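Local coordinates for Glyco_hydro_cc domain-containing protein (Pseudomonas viridiflava, PDB 6UAV) that probably cleaves beta-1,3-glucan chains internally, as an endo-beta-1,3-glucanase of glycoside hydrolase family 128, with a TIM-barrel catalytic domain, at residues A[27-32]-A[78-83]; A[185-190]-A[204-209]. All coordinates share one frame; numbering follows the deposited sequence.

Contact 1 (A[27-32]-A[78-83]); sequences WWYNWS and YLLVIN
Leu80 meets Tyr29 inside the closed beta barrel, one methyl against one aromatic face. This is a CH-pi contact. CD1 of Leu80 lies 3.9 Å from the centroid of the Tyr29 ring, 29° off the ring normal. Leu80 CD1 is shifted toward the CG-CD2 side, 3.5 Å from Tyr29 CD2. The two side chains cross at about a right angle. Tyr29 has its CG between the backbone N and the carbonyl carbon (chi1 78°), and the turn about CB-CG presents the ring face. The same methyl also brushes the Trp27 ring obliquely, with Leu80 CD1 4.5 Å from Trp27 CZ3.

The second meeting sets an amide oxygen against a ring edge. OD1 of Asn83 approaches the Trp31 indole in the ring plane, 3.4 Å from CD1 of Trp31. The amide and the ring are nearly perpendicular, 84° apart. Trp31 NE1 gives its hydrogen bond to Glu184 OE2 instead. One face of the Trp31 ring rests on Tyr29, whose CE2 sits 3.6 Å above the indole plane toward the rim.

A water bridges the two segments. It donates to Tyr29 OH at 2.8 Å and to Asn83 OD1 at 2.7 Å. Tyr29 OH is also bonded to Thr183 O.

Strands 27-29 and 78-81 are not neighbours in the sheet, because strand 51-56 runs between them. Trp27, Tyr29 and Leu80 therefore meet across the interior of the eight-stranded parallel barrel. Trp31 and Asn83 lie in the loops after the C-terminal ends of these strands. TIM-barrel glycosidases carry the active site at those ends, so Trp31, Asn83 and Glu184 probably lie near it. Leu80 also touches Val53 on strand 51-56 and Val117 on strand 115-121. Strand 180-185 closes in on the same interior, through Trp181 and Thr183 against Leu80, and Glu184 against Tyr29 and Asn83.

Contact 2 (A[185-190]-A[204-209]); sequences FANWHT and KQQMAE
Asn187 and Gln206 meet amide to amide, and the donor reaches the acceptor from above its plane. Asn187 lies in an Asx turn, in the loop that leads from strand 180-185 toward helix 200-216 of the TIM barrel. Asn187 ND2 donates to Gln206 OE1 at 2.9 Å, with an N-H...O angle of 153°. The acceptor lies almost in the amide plane of Asn187. Seen from Gln206, however, the donor sits 42° out of the carbonyl plane and misses a lone pair. The two amide planes are 76° apart.

Both ends of the Asn187 amide are used. Asn187 OD1 accepts from the backbone N of His189 at 2.9 Å, in the carbonyl plane, and this bond makes the turn. It also fixes the rotation of the amide, so that ND2 faces the helix. With CG anti to the backbone N, the Asn187 side chain extends from the loop toward Gln206. The aliphatic parts pack as well, with Asn187 CB 3.9 Å from Gln206 CB.

A second link joins loop and helix, since Asn187 O accepts from Gln203 NE2. Tyr164 and Ile197 touch the Asn187 side chain. His189 is held by Asp163 and Asp193 at its two ring nitrogens.

Gln206 bends at its second torsion, bringing its amide back beside the helix. There Gln206 NE2 donates to OE1 of Gln205 at 2.9 Å, and only weakly to Glu209 OE1. The bond to Gln205 lies in the carbonyl plane of that residue, on a lone pair of OE1.

How the contacts relate
The two contacts belong to one TIM barrel but to different layers. Contact 1 is in the core, with its centre about 6 Å from the centre of the chain. Contact 2 lies farther out, about 16 Å from that centre. Its touching residues are buried, yet exposed Gln205 and Glu209 lie close to Gln206 on the helix. Contact 1 joins two strands and the loops that follow them by aromatic and methyl packing plus a bridging water. Contact 2 joins a loop to a helix by an amide-amide hydrogen bond. Strand 180-185 connects them: Thr183 and Glu184 bond to residues of contact 1, and segment 185-190 follows directly on them. The nearest atoms are about 7 Å apart.

Contact 1 (A[27-32]-A[78-83])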
loop_
_atom_site.group_PDB
_atom_site.type_symbol
_atom_site.label_atom_id
_atom_site.label_comp_id
_atom_site.label_asym_id
_atom_site.label_seq_id
_atom_site.Cartn_x
_atom_site.Cartn_y
_atom_site.Cartn_z
ATOM N N TRP A 27 3.233 10.350 2.917
ATOM C CA TRP A 27 4.122 9.352 2.287
ATOM C C TRP A 27 3.573 8.880 0.953
ATOM O O TRP A 27 2.393 9.098 0.653
ATOM C CB TRP A 27 4.333 8.165 3.244
ATOM C CG TRP A 27 3.113 7.312 3.408
ATOM C CD1 TRP A 27 1.977 7.624 4.108
ATOM C CD2 TRP A 27 2.834 6.060 2.752
ATOM N NE1 TRP A 27 1.033 6.639 3.975
ATOM C CE2 TRP A 27 1.543 5.660 3.153
ATOM C CE3 TRP A 27 3.561 5.239 1.903
ATOM C CZ2 TRP A 27 1.016 4.434 2.767
ATOM C CZ3 TRP A 27 3.031 4.036 1.532
ATOM C CH2 TRP A 27 1.764 3.653 1.918
ATOM N N TRP A 28 4.423 8.247 0.199
ATOM C CA TRP A 28 3.981 7.577 -1.039
ATOM C C TRP A 28 4.823 6.353 -1.297
ATOM O O TRP A 28 5.864 6.167 -0.675
ATOM C CB TRP A 28 4.032 8.521 -2.252
ATOM C CG TRP A 28 5.351 8.654 -2.977
ATOM C CD1 TRP A 28 5.665 8.045 -4.155
ATOM C CD2 TRP A 28 6.508 9.416 -2.622
ATOM N NE1 TRP A 28 6.904 8.410 -4.587
ATOM C CE2 TRP A 28 7.450 9.265 -3.667
ATOM C CE3 TRP A 28 6.822 10.253 -1.537
ATOM C CZ2 TRP A 28 8.695 9.887 -3.649
ATOM C CZ3 TRP A 28 8.042 10.893 -1.560
ATOM C CH2 TRP A 28 8.976 10.672 -2.563
ATOM N N TYR A 29 4.401 5.563 -2.281
ATOM C CA TYR A 29 5.238 4.449 -2.737
ATOM C C TYR A 29 4.867 4.237 -4.183
ATOM O O TYR A 29 3.865 4.803 -4.610
ATOM C CB TYR A 29 5.034 3.214 -1.847
ATOM C CG TYR A 29 3.765 2.467 -2.151
ATOM C CD1 TYR A 29 2.519 2.943 -1.744
ATOM C CD2 TYR A 29 3.818 1.284 -2.847
ATOM C CE1 TYR A 29 1.364 2.233 -2.018
ATOM C CE2 TYR A 29 2.680 0.579 -3.133
ATOM C CZ TYR A 29 1.436 1.062 -2.731
ATOM O OH TYR A 29 0.310 0.347 -2.999
ATOM N N ASN A 30 5.668 3.461 -4.881
ATOM C CA ASN A 30 5.543 3.330 -6.351
ATOM C C ASN A 30 5.705 1.879 -6.773
ATOM O O ASN A 30 6.005 1.674 -7.938
ATOM C CB ASN A 30 6.533 4.230 -7.095
ATOM C CG ASN A 30 7.967 3.782 -6.908
ATOM O OD1 ASN A 30 8.214 2.818 -6.161
ATOM N ND2 ASN A 30 8.877 4.442 -7.610
ATOM N N TRP A 31 5.397 0.934 -5.900
ATOM C CA TRP A 31 5.463 -0.514 -6.194
ATOM C C TRP A 31 6.899 -0.950 -6.540
ATOM O O TRP A 31 7.053 -2.001 -7.103
ATOM C CB TRP A 31 4.487 -0.928 -7.296
ATOM C CG TRP A 31 3.078 -0.611 -6.931
ATOM C CD1 TRP A 31 2.211 -1.389 -6.224
ATOM C CD2 TRP A 31 2.328 0.567 -7.299
ATOM N NE1 TRP A 31 0.997 -0.779 -6.100
ATOM C CE2 TRP A 31 1.035 0.432 -6.729
ATOM C CE3 TRP A 31 2.630 1.704 -8.053
ATOM C CZ2 TRP A 31 0.038 1.416 -6.917
ATOM C CZ3 TRP A 31 1.643 2.652 -8.259
ATOM C CH2 TRP A 31 0.395 2.511 -7.667
ATOM N N SER A 32 7.919 -0.168 -6.206
ATOM C CA SER A 32 9.295 -0.468 -6.672
ATOM C C SER A 32 10.267 -0.139 -5.571
ATOM O O SER A 32 9.905 0.505 -4.573
ATOM C CB SER A 32 9.623 0.292 -7.937
ATOM O OG SER A 32 10.205 1.493 -7.572
ATOM N N TYR A 78 10.398 1.001 7.106
ATOM C CA TYR A 78 9.382 0.042 6.607
ATOM C C TYR A 78 9.740 -0.369 5.201
ATOM O O TYR A 78 10.285 0.448 4.461
ATOM C CB TYR A 78 7.994 0.692 6.647
ATOM C CG TYR A 78 7.579 0.969 8.064
ATOM C CD1 TYR A 78 7.076 -0.033 8.867
ATOM C CD2 TYR A 78 7.707 2.214 8.583
ATOM C CE1 TYR A 78 6.741 0.199 10.190
ATOM C CE2 TYR A 78 7.384 2.470 9.910
ATOM C CZ TYR A 78 6.887 1.466 10.698
ATOM O OH TYR A 78 6.547 1.729 12.007
ATOM N N LEU A 79 9.462 -1.625 4.893
ATOM C CA LEU A 79 9.615 -2.194 3.555
ATOM C C LEU A 79 8.313 -2.887 3.190
ATOM O O LEU A 79 7.938 -3.844 3.869
ATOM C CB LEU A 79 10.797 -3.159 3.560
ATOM C CG LEU A 79 11.074 -3.836 2.222
ATOM C CD1 LEU A 79 11.518 -2.796 1.172
ATOM C CD2 LEU A 79 12.110 -4.969 2.371
ATOM N N LEU A 80 7.672 -2.445 2.120
ATOM C CA LEU A 80 6.468 -3.096 1.629
ATOM C C LEU A 80 6.915 -4.320 0.852
ATOM O O LEU A 80 7.927 -4.234 0.110
ATOM C CB LEU A 80 5.740 -2.141 0.695
ATOM C CG LEU A 80 5.203 -0.889 1.378
ATOM C CD1 LEU A 80 4.774 0.116 0.300
ATOM C CD2 LEU A 80 4.059 -1.222 2.310
ATOM N N VAL A 81 6.218 -5.426 1.048
ATOM C CA VAL A 81 6.600 -6.667 0.337
ATOM C C VAL A 81 5.389 -7.364 -0.257
ATOM O O VAL A 81 4.334 -7.462 0.412
ATOM C CB VAL A 81 7.424 -7.573 1.271
ATOM C CG1 VAL A 81 8.724 -6.950 1.718
ATOM C CG2 VAL A 81 6.634 -8.065 2.478
ATOM N N ILE A 82 5.604 -7.897 -1.451
ATOM C CA ILE A 82 4.717 -8.834 -2.182
ATOM C C ILE A 82 3.367 -8.196 -2.547
ATOM O O ILE A 82 2.432 -8.212 -1.739
ATOM C CB ILE A 82 4.556 -10.189 -1.462
ATOM C CG1 ILE A 82 5.926 -10.747 -1.004
ATOM C CG2 ILE A 82 3.840 -11.100 -2.468
ATOM C CD1 ILE A 82 6.006 -12.219 -0.693
ATOM N N ASN A 83 3.282 -7.731 -3.790
ATOM C CA ASN A 83 2.054 -7.008 -4.269
ATOM C C ASN A 83 0.994 -7.979 -4.780
ATOM O O ASN A 83 1.094 -8.387 -5.930
ATOM C CB ASN A 83 2.392 -6.014 -5.366
ATOM C CG ASN A 83 1.229 -5.065 -5.568
ATOM O OD1 ASN A 83 0.968 -4.225 -4.717
ATOM N ND2 ASN A 83 0.534 -5.201 -6.686
HETATM O O HOH W 1 1.002 -2.379 -2.804
#

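Contact 2 (A[185-190]-A[204-209])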
loop_
_atom_site.group_PDB
_atom_site.type_symbol
_atom_site.label_atom_id
_atom_site.label_comp_id
_atom_site.label_asym_id
_atom_site.label_seq_id
_atom_site.Cartn_x
_atom_site.Cartn_y
_atom_site.Cartn_z
ATOM N N PHE A 185 -6.545 1.879 -1.943
ATOM C CA PHE A 185 -8.015 1.905 -1.776
ATOM C C PHE A 185 -8.623 3.052 -2.553
ATOM O O PHE A 185 -7.966 4.015 -2.911
ATOM C CB PHE A 185 -8.456 1.969 -0.318
ATOM C CG PHE A 185 -8.234 3.260 0.398
ATOM C CD1 PHE A 185 -6.967 3.739 0.628
ATOM C CD2 PHE A 185 -9.321 4.043 0.775
ATOM C CE1 PHE A 185 -6.753 4.944 1.281
ATOM C CE2 PHE A 185 -9.118 5.221 1.461
ATOM C CZ PHE A 185 -7.839 5.680 1.686
ATOM N N ALA A 186 -9.876 2.814 -2.898
ATOM C CA ALA A 186 -10.804 3.739 -3.576
ATOM C C ALA A 186 -12.097 2.955 -3.648
ATOM O O ALA A 186 -12.047 1.714 -3.417
ATOM C CB ALA A 186 -10.236 4.072 -4.935
ATOM N N ASN A 187 -13.216 3.560 -4.026
ATOM C CA ASN A 187 -14.388 2.721 -4.326
ATOM C C ASN A 187 -14.696 2.710 -5.817
ATOM O O ASN A 187 -15.100 3.740 -6.354
ATOM C CB ASN A 187 -15.610 3.168 -3.532
ATOM C CG ASN A 187 -16.678 2.092 -3.477
ATOM O OD1 ASN A 187 -16.857 1.323 -4.443
ATOM N ND2 ASN A 187 -17.348 2.016 -2.329
ATOM N N TRP A 188 -14.531 1.548 -6.440
ATOM C CA TRP A 188 -14.741 1.314 -7.883
ATOM C C TRP A 188 -15.945 0.420 -8.108
ATOM O O TRP A 188 -16.064 -0.177 -9.189
ATOM C CB TRP A 188 -13.461 0.720 -8.474
ATOM C CG TRP A 188 -12.324 1.694 -8.576
ATOM C CD1 TRP A 188 -12.163 2.909 -7.963
ATOM C CD2 TRP A 188 -11.113 1.459 -9.314
ATOM N NE1 TRP A 188 -10.950 3.467 -8.315
ATOM C CE2 TRP A 188 -10.304 2.604 -9.172
ATOM C CE3 TRP A 188 -10.686 0.404 -10.133
ATOM C CZ2 TRP A 188 -9.030 2.676 -9.750
ATOM C CZ3 TRP A 188 -9.465 0.518 -10.773
ATOM C CH2 TRP A 188 -8.653 1.631 -10.573
ATOM N N HIS A 189 -16.907 0.386 -7.182
ATOM C CA HIS A 189 -18.151 -0.385 -7.434
ATOM C C HIS A 189 -18.767 0.042 -8.771
ATOM O O HIS A 189 -18.921 1.224 -9.008
ATOM C CB HIS A 189 -19.164 -0.160 -6.322
ATOM C CG HIS A 189 -20.212 -1.195 -6.232
ATOM N ND1 HIS A 189 -19.995 -2.312 -5.441
ATOM C CD2 HIS A 189 -21.455 -1.285 -6.764
ATOM C CE1 HIS A 189 -21.111 -3.028 -5.419
ATOM N NE2 HIS A 189 -22.039 -2.440 -6.268
ATOM N N THR A 190 -19.086 -0.923 -9.617
ATOM C CA THR A 190 -19.517 -0.701 -11.009
ATOM C C THR A 190 -20.914 -1.295 -11.268
ATOM O O THR A 190 -21.691 -0.771 -12.131
ATOM C CB THR A 190 -18.447 -1.285 -11.943
ATOM O OG1 THR A 190 -17.286 -0.475 -11.743
ATOM C CG2 THR A 190 -18.880 -1.273 -13.394
ATOM N N LYS A 204 -16.184 11.164 -3.599
ATOM C CA LYS A 204 -15.841 12.040 -2.425
ATOM C C LYS A 204 -16.510 11.478 -1.172
ATOM O O LYS A 204 -15.882 11.397 -0.066
ATOM C CB LYS A 204 -16.252 13.503 -2.660
ATOM C CG LYS A 204 -15.373 14.305 -3.614
ATOM C CD LYS A 204 -15.903 15.697 -3.931
ATOM C CE LYS A 204 -15.781 16.602 -2.727
ATOM N NZ LYS A 204 -16.352 17.926 -3.036
ATOM N N GLN A 205 -17.781 11.091 -1.302
ATOM C CA GLN A 205 -18.551 10.516 -0.168
ATOM C C GLN A 205 -17.802 9.283 0.347
ATOM O O GLN A 205 -17.629 9.115 1.573
ATOM C CB GLN A 205 -19.985 10.272 -0.609
ATOM C CG GLN A 205 -20.921 9.928 0.545
ATOM C CD GLN A 205 -20.792 8.517 1.061
ATOM O OE1 GLN A 205 -20.421 7.590 0.335
ATOM N NE2 GLN A 205 -21.089 8.339 2.339
ATOM N N GLN A 206 -17.398 8.408 -0.555
ATOM C CA GLN A 206 -16.788 7.130 -0.144
ATOM C C GLN A 206 -15.355 7.387 0.364
ATOM O O GLN A 206 -14.975 6.765 1.383
ATOM C CB GLN A 206 -16.815 6.137 -1.293
ATOM C CG GLN A 206 -18.127 5.383 -1.344
ATOM C CD GLN A 206 -18.324 4.556 -0.086
ATOM O OE1 GLN A 206 -17.589 3.575 0.119
ATOM N NE2 GLN A 206 -19.286 4.963 0.763
ATOM N N MET A 207 -14.626 8.338 -0.219
ATOM C CA MET A 207 -13.296 8.733 0.317
ATOM C C MET A 207 -13.462 9.221 1.745
ATOM O O MET A 207 -12.690 8.793 2.625
ATOM C CB MET A 207 -12.643 9.832 -0.540
ATOM C CG MET A 207 -11.409 10.403 0.114
ATOM S SD MET A 207 -10.718 11.721 -0.880
ATOM C CE MET A 207 -9.835 10.717 -2.078
ATOM N N ALA A 208 -14.429 10.070 2.016
ATOM C CA ALA A 208 -14.577 10.586 3.399
ATOM C C ALA A 208 -14.874 9.411 4.357
ATOM O O ALA A 208 -14.308 9.345 5.453
ATOM C CB ALA A 208 -15.643 11.672 3.434
ATOM N N GLU A 209 -15.817 8.548 3.989
ATOM C CA GLU A 209 -16.211 7.403 4.852
ATOM C C GLU A 209 -14.979 6.521 5.114
ATOM O O GLU A 209 -14.684 6.234 6.266
ATOM C CB GLU A 209 -17.314 6.569 4.194
ATOM C CG GLU A 209 -18.657 7.070 4.616
ATOM C CD GLU A 209 -19.848 6.147 4.437
ATOM O OE1 GLU A 209 -19.660 4.960 4.045
ATOM O OE2 GLU A 209 -20.959 6.664 4.661
#